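Long-range contacts in yuaD protein (Bacillus subtilis, PDB 1ORU), which is of unknown function but carries a MOSC domain, of a family thought to bind molybdenum and pyridoxal phosphate, with a putative role in metal-sulfur cluster biosynthesis: residues L109-P118 with D177-Q185; D130-I139 with A150-R161. All blocks are in the same frame, centred on the assembly; numbering follows the deposited sequence.

Interaction 1 (L109-P118 with D177-Q185)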
loop_
_atom_site.group_PDB
_atom_site.type_symbol
_atom_site.label_atom_id
_atom_site.label_comp_id
_atom_site.label_asym_id
_atom_site.label_seq_id
_atom_site.Cartn_x
_atom_site.Cartn_y
_atom_site.Cartn_z
ATOM N N LEU A 109 -6.021 -11.409 -2.369
ATOM C CA LEU A 109 -5.661 -10.415 -3.380
ATOM C C LEU A 109 -4.438 -9.639 -2.892
ATOM O O LEU A 109 -4.479 -8.982 -1.851
ATOM C CB LEU A 109 -6.826 -9.457 -3.627
ATOM C CG LEU A 109 -6.658 -8.485 -4.800
ATOM C CD1 LEU A 109 -6.620 -9.252 -6.117
ATOM C CD2 LEU A 109 -7.807 -7.494 -4.801
ATOM N N LYS A 110 -3.353 -9.694 -3.652
ATOM C CA LYS A 110 -2.124 -9.030 -3.238
ATOM C C LYS A 110 -2.133 -7.507 -3.259
ATOM O O LYS A 110 -2.845 -6.880 -4.042
ATOM C CB LYS A 110 -0.950 -9.552 -4.072
ATOM C CG LYS A 110 -0.656 -11.024 -3.832
ATOM C CD LYS A 110 0.444 -11.542 -4.743
ATOM C CE LYS A 110 0.684 -13.034 -4.522
ATOM N NZ LYS A 110 1.648 -13.607 -5.512
ATOM N N GLU A 111 -1.342 -6.919 -2.363
ATOM C CA GLU A 111 -1.218 -5.471 -2.291
ATOM C C GLU A 111 -0.730 -5.017 -3.667
ATOM O O GLU A 111 0.104 -5.682 -4.283
ATOM C CB GLU A 111 -0.207 -5.074 -1.200
ATOM C CG GLU A 111 -0.678 -5.345 0.244
ATOM C CD GLU A 111 -0.361 -6.755 0.746
ATOM O OE1 GLU A 111 -0.217 -7.679 -0.084
ATOM O OE2 GLU A 111 -0.270 -6.943 1.985
ATOM N N GLY A 112 -1.255 -3.899 -4.161
ATOM C CA GLY A 112 -0.844 -3.429 -5.473
ATOM C C GLY A 112 -1.892 -3.746 -6.527
ATOM O O GLY A 112 -1.868 -3.192 -7.627
ATOM N N SER A 113 -2.801 -4.662 -6.202
ATOM C CA SER A 113 -3.876 -5.021 -7.119
ATOM C C SER A 113 -4.845 -3.844 -7.156
ATOM O O SER A 113 -4.892 -3.043 -6.224
ATOM C CB SER A 113 -4.624 -6.268 -6.627
ATOM O OG SER A 113 -3.783 -7.412 -6.600
ATOM N N ARG A 114 -5.614 -3.744 -8.232
ATOM C CA ARG A 114 -6.595 -2.676 -8.388
ATOM C C ARG A 114 -7.977 -3.247 -8.654
ATOM O O ARG A 114 -8.107 -4.294 -9.291
ATOM C CB ARG A 114 -6.229 -1.779 -9.574
ATOM C CG ARG A 114 -5.375 -0.586 -9.242
ATOM C CD ARG A 114 -3.946 -0.961 -8.925
ATOM N NE ARG A 114 -3.125 0.244 -8.935
ATOM C CZ ARG A 114 -1.808 0.256 -9.085
ATOM N NH1 ARG A 114 -1.139 -0.885 -9.232
ATOM N NH2 ARG A 114 -1.162 1.417 -9.116
ATOM N N ILE A 115 -8.998 -2.562 -8.146
ATOM C CA ILE A 115 -10.398 -2.928 -8.364
ATOM C C ILE A 115 -11.022 -1.677 -8.979
ATOM O O ILE A 115 -11.107 -0.627 -8.330
ATOM C CB ILE A 115 -11.133 -3.262 -7.050
ATOM C CG1 ILE A 115 -10.493 -4.490 -6.399
ATOM C CG2 ILE A 115 -12.614 -3.522 -7.338
ATOM C CD1 ILE A 115 -11.082 -4.850 -5.047
ATOM N N ILE A 116 -11.463 -1.792 -10.228
ATOM C CA ILE A 116 -12.020 -0.656 -10.947
ATOM C C ILE A 116 -13.502 -0.804 -11.279
ATOM O O ILE A 116 -13.950 -1.861 -11.730
ATOM C CB ILE A 116 -11.210 -0.418 -12.238
ATOM C CG1 ILE A 116 -9.728 -0.262 -11.880
ATOM C CG2 ILE A 116 -11.718 0.822 -12.968
ATOM C CD1 ILE A 116 -8.834 0.061 -13.066
ATOM N N PHE A 117 -14.249 0.270 -11.045
ATOM C CA PHE A 117 -15.686 0.321 -11.281
ATOM C C PHE A 117 -16.009 0.956 -12.642
ATOM O O PHE A 117 -15.154 1.594 -13.250
ATOM C CB PHE A 117 -16.348 1.099 -10.137
ATOM C CG PHE A 117 -16.306 0.382 -8.809
ATOM C CD1 PHE A 117 -17.446 -0.228 -8.296
ATOM C CD2 PHE A 117 -15.128 0.322 -8.069
ATOM C CE1 PHE A 117 -17.414 -0.888 -7.053
ATOM C CE2 PHE A 117 -15.086 -0.335 -6.831
ATOM C CZ PHE A 117 -16.233 -0.940 -6.324
ATOM N N PRO A 118 -17.247 0.779 -13.145
ATOM C CA PRO A 118 -17.645 1.341 -14.445
ATOM C C PRO A 118 -17.455 2.851 -14.591
ATOM O O PRO A 118 -17.203 3.351 -15.689
ATOM C CB PRO A 118 -19.115 0.937 -14.561
ATOM C CG PRO A 118 -19.151 -0.375 -13.825
ATOM C CD PRO A 118 -18.319 -0.069 -12.594
ATOM N N ASP A 177 -22.765 -3.034 -9.524
ATOM C CA ASP A 177 -21.722 -2.708 -10.489
ATOM C C ASP A 177 -20.822 -3.898 -10.776
ATOM O O ASP A 177 -20.421 -4.618 -9.864
ATOM C CB ASP A 177 -20.826 -1.579 -9.965
ATOM C CG ASP A 177 -21.335 -0.203 -10.325
ATOM O OD1 ASP A 177 -22.364 -0.108 -11.031
ATOM O OD2 ASP A 177 -20.690 0.788 -9.904
ATOM N N GLU A 178 -20.500 -4.091 -12.049
ATOM C CA GLU A 178 -19.588 -5.157 -12.431
ATOM C C GLU A 178 -18.212 -4.519 -12.226
ATOM O O GLU A 178 -17.983 -3.379 -12.640
ATOM C CB GLU A 178 -19.793 -5.529 -13.899
ATOM C CG GLU A 178 -19.281 -6.910 -14.263
ATOM C CD GLU A 178 -19.565 -7.273 -15.708
ATOM O OE1 GLU A 178 -18.971 -6.642 -16.609
ATOM O OE2 GLU A 178 -20.385 -8.184 -15.941
ATOM N N ILE A 179 -17.303 -5.218 -11.558
ATOM C CA ILE A 179 -15.985 -4.652 -11.326
ATOM C C ILE A 179 -14.886 -5.410 -12.057
ATOM O O ILE A 179 -15.009 -6.608 -12.343
ATOM C CB ILE A 179 -15.649 -4.599 -9.819
ATOM C CG1 ILE A 179 -15.819 -5.982 -9.181
ATOM C CG2 ILE A 179 -16.538 -3.572 -9.142
ATOM C CD1 ILE A 179 -15.367 -6.044 -7.726
ATOM N N GLU A 180 -13.815 -4.688 -12.361
ATOM C CA GLU A 180 -12.666 -5.246 -13.055
ATOM C C GLU A 180 -11.536 -5.346 -12.041
ATOM O O GLU A 180 -11.088 -4.330 -11.514
ATOM C CB GLU A 180 -12.249 -4.311 -14.189
ATOM C CG GLU A 180 -11.215 -4.881 -15.134
ATOM C CD GLU A 180 -11.813 -5.871 -16.109
ATOM O OE1 GLU A 180 -11.072 -6.359 -16.990
ATOM O OE2 GLU A 180 -13.027 -6.156 -15.996
ATOM N N VAL A 181 -11.085 -6.564 -11.757
ATOM C CA VAL A 181 -10.007 -6.750 -10.795
ATOM C C VAL A 181 -8.693 -6.999 -11.521
ATOM O O VAL A 181 -8.611 -7.874 -12.384
ATOM C CB VAL A 181 -10.299 -7.940 -9.847
ATOM C CG1 VAL A 181 -9.152 -8.117 -8.848
ATOM C CG2 VAL A 181 -11.619 -7.700 -9.109
ATOM N N HIS A 182 -7.685 -6.192 -11.195
ATOM C CA HIS A 182 -6.355 -6.328 -11.776
ATOM C C HIS A 182 -5.507 -6.900 -10.648
ATOM O O HIS A 182 -5.043 -6.168 -9.763
ATOM C CB HIS A 182 -5.835 -4.963 -12.226
ATOM C CG HIS A 182 -6.679 -4.323 -13.285
ATOM N ND1 HIS A 182 -6.406 -4.444 -14.630
ATOM C CD2 HIS A 182 -7.821 -3.604 -13.196
ATOM C CE1 HIS A 182 -7.346 -3.828 -15.325
ATOM N NE2 HIS A 182 -8.219 -3.310 -14.478
ATOM N N SER A 183 -5.342 -8.220 -10.667
ATOM C CA SER A 183 -4.598 -8.928 -9.632
ATOM C C SER A 183 -3.089 -8.877 -9.844
ATOM O O SER A 183 -2.573 -9.364 -10.852
ATOM C CB SER A 183 -5.082 -10.380 -9.566
ATOM O OG SER A 183 -4.620 -11.028 -8.396
ATOM N N TYR A 184 -2.388 -8.286 -8.880
ATOM C CA TYR A 184 -0.936 -8.149 -8.945
ATOM C C TYR A 184 -0.221 -9.491 -8.797
ATOM O O TYR A 184 -0.604 -10.319 -7.967
ATOM C CB TYR A 184 -0.455 -7.192 -7.852
ATOM C CG TYR A 184 1.045 -6.979 -7.827
ATOM C CD1 TYR A 184 1.703 -6.366 -8.896
ATOM C CD2 TYR A 184 1.807 -7.381 -6.729
ATOM C CE1 TYR A 184 3.083 -6.159 -8.870
ATOM C CE2 TYR A 184 3.190 -7.177 -6.694
ATOM C CZ TYR A 184 3.819 -6.565 -7.767
ATOM O OH TYR A 184 5.182 -6.354 -7.735
ATOM N N GLN A 185 0.832 -9.683 -9.591
ATOM C CA GLN A 185 1.612 -10.918 -9.566
ATOM C C GLN A 185 3.084 -10.676 -9.230
ATOM O O GLN A 185 3.475 -9.500 -9.070
ATOM C CB GLN A 185 1.515 -11.623 -10.921
ATOM C CG GLN A 185 0.091 -11.813 -11.408
ATOM C CD GLN A 185 -0.753 -12.615 -10.439
ATOM O OE1 GLN A 185 -1.969 -12.705 -10.590
ATOM N NE2 GLN A 185 -0.110 -13.209 -9.440
HETATM O O HOH W 1 -3.157 -10.940 -6.233
#
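Phe-117 and Ile-179 lie side by side and point the same way, with Ile-179 CG2 over one face of the ring, 3.7 Å from its centroid and only 19° off the normal, a CH-pi contact. Ile-179 can also reach Ile-115: its CG1 branch sits between the backbone N and the carbonyl carbon (chi1 54°), and CD1 at its end meets Ile-115 CG2 at 3.8 Å. Val-181 continues this face of the antiparallel strand pair 114-116/178-184, meeting Leu-109 tip to tip, CG1 against CD1. The other face carries Arg-114, Ile-116, Glu-180 and His-182. Here Ile-116 lays CD1 obliquely against the imidazole, 3.7 Å from His-182 NE2, and Met-56 of the second subunit packs on both residues. Arg-114 turns its guanidinium away to a salt bridge with Glu-168. Two hydrogen-bonded pairs fix the register: Arg-114 with His-182, and Ile-116 with Glu-180. Beyond them, at the end of the type II turn Lys-110 to Ser-113, a side chain makes the next link. Tyr-184 N donates almost straight (175°) to Ser-113 OG at 2.8 Å, while that hydroxyl donates to Lys-110 O, also at 2.8 Å. With OG anti to the carbonyl carbon, Ser-113 links the turn to strand 178-184. A water linking Lys-110 N, Ser-183 OG and Tyr-184 O closes this end. The chemistry is thus split: one face is joined by aliphatic and aromatic carbon, the other contributes to the subunit interface, and the buried Ser-113 hydroxyl has both its donor and acceptor roles used within the pair.

Interaction 2 (D130-I139 with A150-R161)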
loop_
_atom_site.group_PDB
_atom_site.type_symbol
_atom_site.label_atom_id
_atom_site.label_comp_id
_atom_site.label_asym_id
_atom_site.label_seq_id
_atom_site.Cartn_x
_atom_site.Cartn_y
_atom_site.Cartn_z
ATOM N N ASP A 130 -7.006 -7.704 9.153
ATOM C CA ASP A 130 -6.871 -8.623 10.279
ATOM C C ASP A 130 -8.096 -8.558 11.186
ATOM O O ASP A 130 -8.508 -7.478 11.605
ATOM C CB ASP A 130 -5.607 -8.278 11.074
ATOM C CG ASP A 130 -5.272 -9.316 12.121
ATOM O OD1 ASP A 130 -5.106 -10.498 11.755
ATOM O OD2 ASP A 130 -5.166 -8.948 13.311
ATOM N N PRO A 131 -8.694 -9.719 11.498
ATOM C CA PRO A 131 -9.878 -9.763 12.360
ATOM C C PRO A 131 -9.624 -9.427 13.830
ATOM O O PRO A 131 -8.689 -9.944 14.453
ATOM C CB PRO A 131 -10.396 -11.188 12.169
ATOM C CG PRO A 131 -9.155 -11.969 11.897
ATOM C CD PRO A 131 -8.367 -11.061 10.980
ATOM N N CYS A 132 -10.460 -8.542 14.365
ATOM C CA CYS A 132 -10.368 -8.118 15.755
ATOM C C CYS A 132 -11.628 -8.561 16.494
ATOM O O CYS A 132 -12.593 -9.012 15.878
ATOM C CB CYS A 132 -10.212 -6.598 15.836
ATOM S SG CYS A 132 -8.684 -5.970 15.093
ATOM N N ILE A 133 -11.623 -8.426 17.815
ATOM C CA ILE A 133 -12.762 -8.850 18.619
ATOM C C ILE A 133 -14.097 -8.106 18.460
ATOM O O ILE A 133 -15.156 -8.719 18.587
ATOM C CB ILE A 133 -12.372 -8.845 20.119
ATOM C CG1 ILE A 133 -13.295 -9.773 20.907
ATOM C CG2 ILE A 133 -12.437 -7.434 20.675
ATOM C CD1 ILE A 133 -13.034 -11.250 20.656
ATOM N N GLN A 134 -14.046 -6.806 18.181
ATOM C CA GLN A 134 -15.262 -6.004 18.044
ATOM C C GLN A 134 -16.345 -6.612 17.150
ATOM O O GLN A 134 -17.471 -6.830 17.601
ATOM C CB GLN A 134 -14.913 -4.592 17.560
ATOM C CG GLN A 134 -13.994 -3.829 18.503
ATOM C CD GLN A 134 -14.579 -3.669 19.896
ATOM O OE1 GLN A 134 -14.886 -4.651 20.571
ATOM N NE2 GLN A 134 -14.732 -2.425 20.334
ATOM N N PRO A 135 -16.030 -6.890 15.871
ATOM C CA PRO A 135 -17.052 -7.477 14.993
ATOM C C PRO A 135 -17.554 -8.803 15.555
ATOM O O PRO A 135 -18.716 -9.165 15.378
ATOM C CB PRO A 135 -16.312 -7.656 13.667
ATOM C CG PRO A 135 -15.304 -6.543 13.697
ATOM C CD PRO A 135 -14.791 -6.618 15.119
ATOM N N GLY A 136 -16.663 -9.523 16.232
ATOM C CA GLY A 136 -17.043 -10.797 16.818
ATOM C C GLY A 136 -18.112 -10.603 17.878
ATOM O O GLY A 136 -19.042 -11.402 17.993
ATOM N N GLU A 137 -17.983 -9.530 18.650
ATOM C CA GLU A 137 -18.943 -9.228 19.703
ATOM C C GLU A 137 -20.274 -8.801 19.089
ATOM O O GLU A 137 -21.334 -9.009 19.676
ATOM C CB GLU A 137 -18.374 -8.142 20.616
ATOM C CG GLU A 137 -17.042 -8.559 21.217
ATOM C CD GLU A 137 -16.460 -7.533 22.157
ATOM O OE1 GLU A 137 -16.233 -6.384 21.725
ATOM O OE2 GLU A 137 -16.223 -7.883 23.332
ATOM N N VAL A 138 -20.209 -8.210 17.899
ATOM C CA VAL A 138 -21.412 -7.795 17.186
ATOM C C VAL A 138 -22.138 -9.057 16.723
ATOM O O VAL A 138 -23.352 -9.193 16.894
ATOM C CB VAL A 138 -21.066 -6.932 15.950
ATOM C CG1 VAL A 138 -22.321 -6.679 15.114
ATOM C CG2 VAL A 138 -20.459 -5.612 16.398
ATOM N N ILE A 139 -21.390 -9.985 16.137
ATOM C CA ILE A 139 -21.977 -11.230 15.665
ATOM C C ILE A 139 -22.608 -11.965 16.843
ATOM O O ILE A 139 -23.684 -12.560 16.721
ATOM C CB ILE A 139 -20.913 -12.130 14.996
ATOM C CG1 ILE A 139 -20.398 -11.451 13.718
ATOM C CG2 ILE A 139 -21.509 -13.489 14.671
ATOM C CD1 ILE A 139 -19.180 -12.120 13.086
ATOM N N ALA A 150 -17.511 -14.488 19.832
ATOM C CA ALA A 150 -16.550 -13.417 19.584
ATOM C C ALA A 150 -15.158 -13.978 19.326
ATOM O O ALA A 150 -14.504 -13.616 18.345
ATOM C CB ALA A 150 -16.511 -12.452 20.763
ATOM N N SER A 151 -14.698 -14.853 20.214
ATOM C CA SER A 151 -13.382 -15.448 20.045
ATOM C C SER A 151 -13.410 -16.393 18.850
ATOM O O SER A 151 -12.401 -16.572 18.165
ATOM C CB SER A 151 -12.964 -16.199 21.316
ATOM O OG SER A 151 -13.885 -17.222 21.639
ATOM N N ALA A 152 -14.574 -16.983 18.589
ATOM C CA ALA A 152 -14.722 -17.897 17.464
ATOM C C ALA A 152 -14.512 -17.152 16.149
ATOM O O ALA A 152 -13.928 -17.685 15.203
ATOM C CB ALA A 152 -16.104 -18.544 17.489
ATOM N N PHE A 153 -14.990 -15.913 16.090
ATOM C CA PHE A 153 -14.834 -15.101 14.888
ATOM C C PHE A 153 -13.354 -14.820 14.635
ATOM O O PHE A 153 -12.855 -15.042 13.533
ATOM C CB PHE A 153 -15.584 -13.775 15.039
ATOM C CG PHE A 153 -15.295 -12.790 13.944
ATOM C CD1 PHE A 153 -15.845 -12.953 12.677
ATOM C CD2 PHE A 153 -14.448 -11.707 14.176
ATOM C CE1 PHE A 153 -15.557 -12.049 11.652
ATOM C CE2 PHE A 153 -14.153 -10.798 13.161
ATOM C CZ PHE A 153 -14.710 -10.970 11.896
ATOM N N VAL A 154 -12.657 -14.336 15.661
ATOM C CA VAL A 154 -11.238 -14.019 15.538
ATOM C C VAL A 154 -10.442 -15.211 15.026
ATOM O O VAL A 154 -9.512 -15.060 14.228
ATOM C CB VAL A 154 -10.651 -13.571 16.888
ATOM C CG1 VAL A 154 -9.154 -13.323 16.753
ATOM C CG2 VAL A 154 -11.343 -12.306 17.346
ATOM N N ARG A 155 -10.821 -16.398 15.478
ATOM C CA ARG A 155 -10.148 -17.627 15.081
ATOM C C ARG A 155 -10.489 -18.075 13.659
ATOM O O ARG A 155 -9.601 -18.314 12.843
ATOM C CB ARG A 155 -10.510 -18.742 16.065
ATOM C CG ARG A 155 -9.883 -20.091 15.761
ATOM C CD ARG A 155 -10.461 -21.168 16.669
ATOM N NE ARG A 155 -9.813 -22.464 16.481
ATOM C CZ ARG A 155 -10.197 -23.587 17.083
ATOM N NH1 ARG A 155 -11.234 -23.577 17.915
ATOM N NH2 ARG A 155 -9.542 -24.720 16.860
ATOM N N HIS A 156 -11.778 -18.182 13.361
ATOM C CA HIS A 156 -12.200 -18.652 12.051
ATOM C C HIS A 156 -12.213 -17.641 10.908
ATOM O O HIS A 156 -12.276 -18.037 9.748
ATOM C CB HIS A 156 -13.574 -19.318 12.166
ATOM C CG HIS A 156 -13.563 -20.588 12.959
ATOM N ND1 HIS A 156 -14.256 -20.736 14.141
ATOM C CD2 HIS A 156 -12.940 -21.770 12.737
ATOM C CE1 HIS A 156 -14.060 -21.954 14.613
ATOM N NE2 HIS A 156 -13.266 -22.601 13.780
ATOM N N ALA A 157 -12.143 -16.353 11.222
ATOM C CA ALA A 157 -12.166 -15.325 10.184
ATOM C C ALA A 157 -10.777 -15.036 9.612
ATOM O O ALA A 157 -10.648 -14.448 8.537
ATOM C CB ALA A 157 -12.783 -14.043 10.737
ATOM N N LEU A 158 -9.739 -15.447 10.333
ATOM C CA LEU A 158 -8.372 -15.220 9.878
ATOM C C LEU A 158 -8.164 -15.808 8.486
ATOM O O LEU A 158 -8.436 -16.987 8.252
ATOM C CB LEU A 158 -7.372 -15.846 10.853
ATOM C CG LEU A 158 -5.898 -15.623 10.500
ATOM C CD1 LEU A 158 -5.589 -14.134 10.531
ATOM C CD2 LEU A 158 -5.013 -16.369 11.486
ATOM N N GLY A 159 -7.690 -14.973 7.563
ATOM C CA GLY A 159 -7.444 -15.424 6.206
ATOM C C GLY A 159 -8.635 -15.330 5.269
ATOM O O GLY A 159 -8.499 -15.590 4.074
ATOM N N ILE A 160 -9.802 -14.975 5.801
ATOM C CA ILE A 160 -11.011 -14.849 4.991
ATOM C C ILE A 160 -11.877 -13.696 5.478
ATOM O O ILE A 160 -13.098 -13.724 5.333
ATOM C CB ILE A 160 -11.872 -16.148 5.016
ATOM C CG1 ILE A 160 -12.218 -16.530 6.459
ATOM C CG2 ILE A 160 -11.134 -17.280 4.322
ATOM C CD1 ILE A 160 -13.079 -17.797 6.572
ATOM N N ARG A 161 -11.252 -12.671 6.043
ATOM C CA ARG A 161 -12.018 -11.546 6.551
ATOM C C ARG A 161 -12.023 -10.347 5.601
ATOM O O ARG A 161 -12.543 -9.285 5.938
ATOM C CB ARG A 161 -11.494 -11.138 7.933
ATOM C CG ARG A 161 -12.408 -10.183 8.693
ATOM C CD ARG A 161 -11.662 -8.923 9.059
ATOM N NE ARG A 161 -12.481 -7.942 9.767
ATOM C CZ ARG A 161 -13.463 -7.227 9.223
ATOM N NH1 ARG A 161 -13.782 -7.374 7.937
ATOM N NH2 ARG A 161 -14.110 -6.337 9.962
#
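Phe-153 fills the middle of a contact with Pro-131, Pro-135, Gly-136 and Ile-139, where two successive helices, 133-139 and 150-156, are joined by a short connection, their N-to-C directions 128° apart and their axes approaching to 7.6 Å. The close part lies at Gly-136, whose CA is 3.8 Å from that of Ala-150; there is no side-chain carbon to collide with Ala-150 O or press on Phe-153 CB, which allows this approach. CG anti to the backbone N (chi1 171°) sets the Phe-153 ring among Pro-131, Pro-135 and Ile-139. Ile-139 crosses it at about a right angle, CD1 reaching Phe-153 CD1 at 3.5 Å, while Pro-131 CB and Pro-135 CB both approach CE2. Ala-157 CB lies over one ring face, and Met-84 of helix 74-84 also packs against Phe-153. Buried Arg-161, bent at chi2, runs its aliphatic part along Pro-131 and sends NH2 to a hydrogen bond with Leu-94 O. The more open side is thinner: exposed Ile-133 puts CD1 3.7 Å from Ala-150 CB, and exposed Leu-158 crosses Pro-131 obliquely, with CD1 4.2 Å from the proline CD. At the ring edge, Cys-132 O lies in the plane of Phe-153, 3.6 Å from CE2.

Overall arrangement
From the N terminus, strand 5-17 comes first and later receives strand 178-184 as an antiparallel neighbour. Segment 109-118 then opens the long loop that interaction 1 closes at 177-185, with 58 residues between. Strand 122-128, which pairs with 114-116, leads into segment 130-139; after ten intervening residues the chain returns through 150-161, closing the shorter loop of interaction 2. That loop is nested inside the first, and the contacts do not cross. Interaction 1 joins strands of the main mixed sheet, whereas interaction 2 joins two helices packed against helix 74-84. Their centres, about 25 Å apart, lie on opposite sides of the chain's centre.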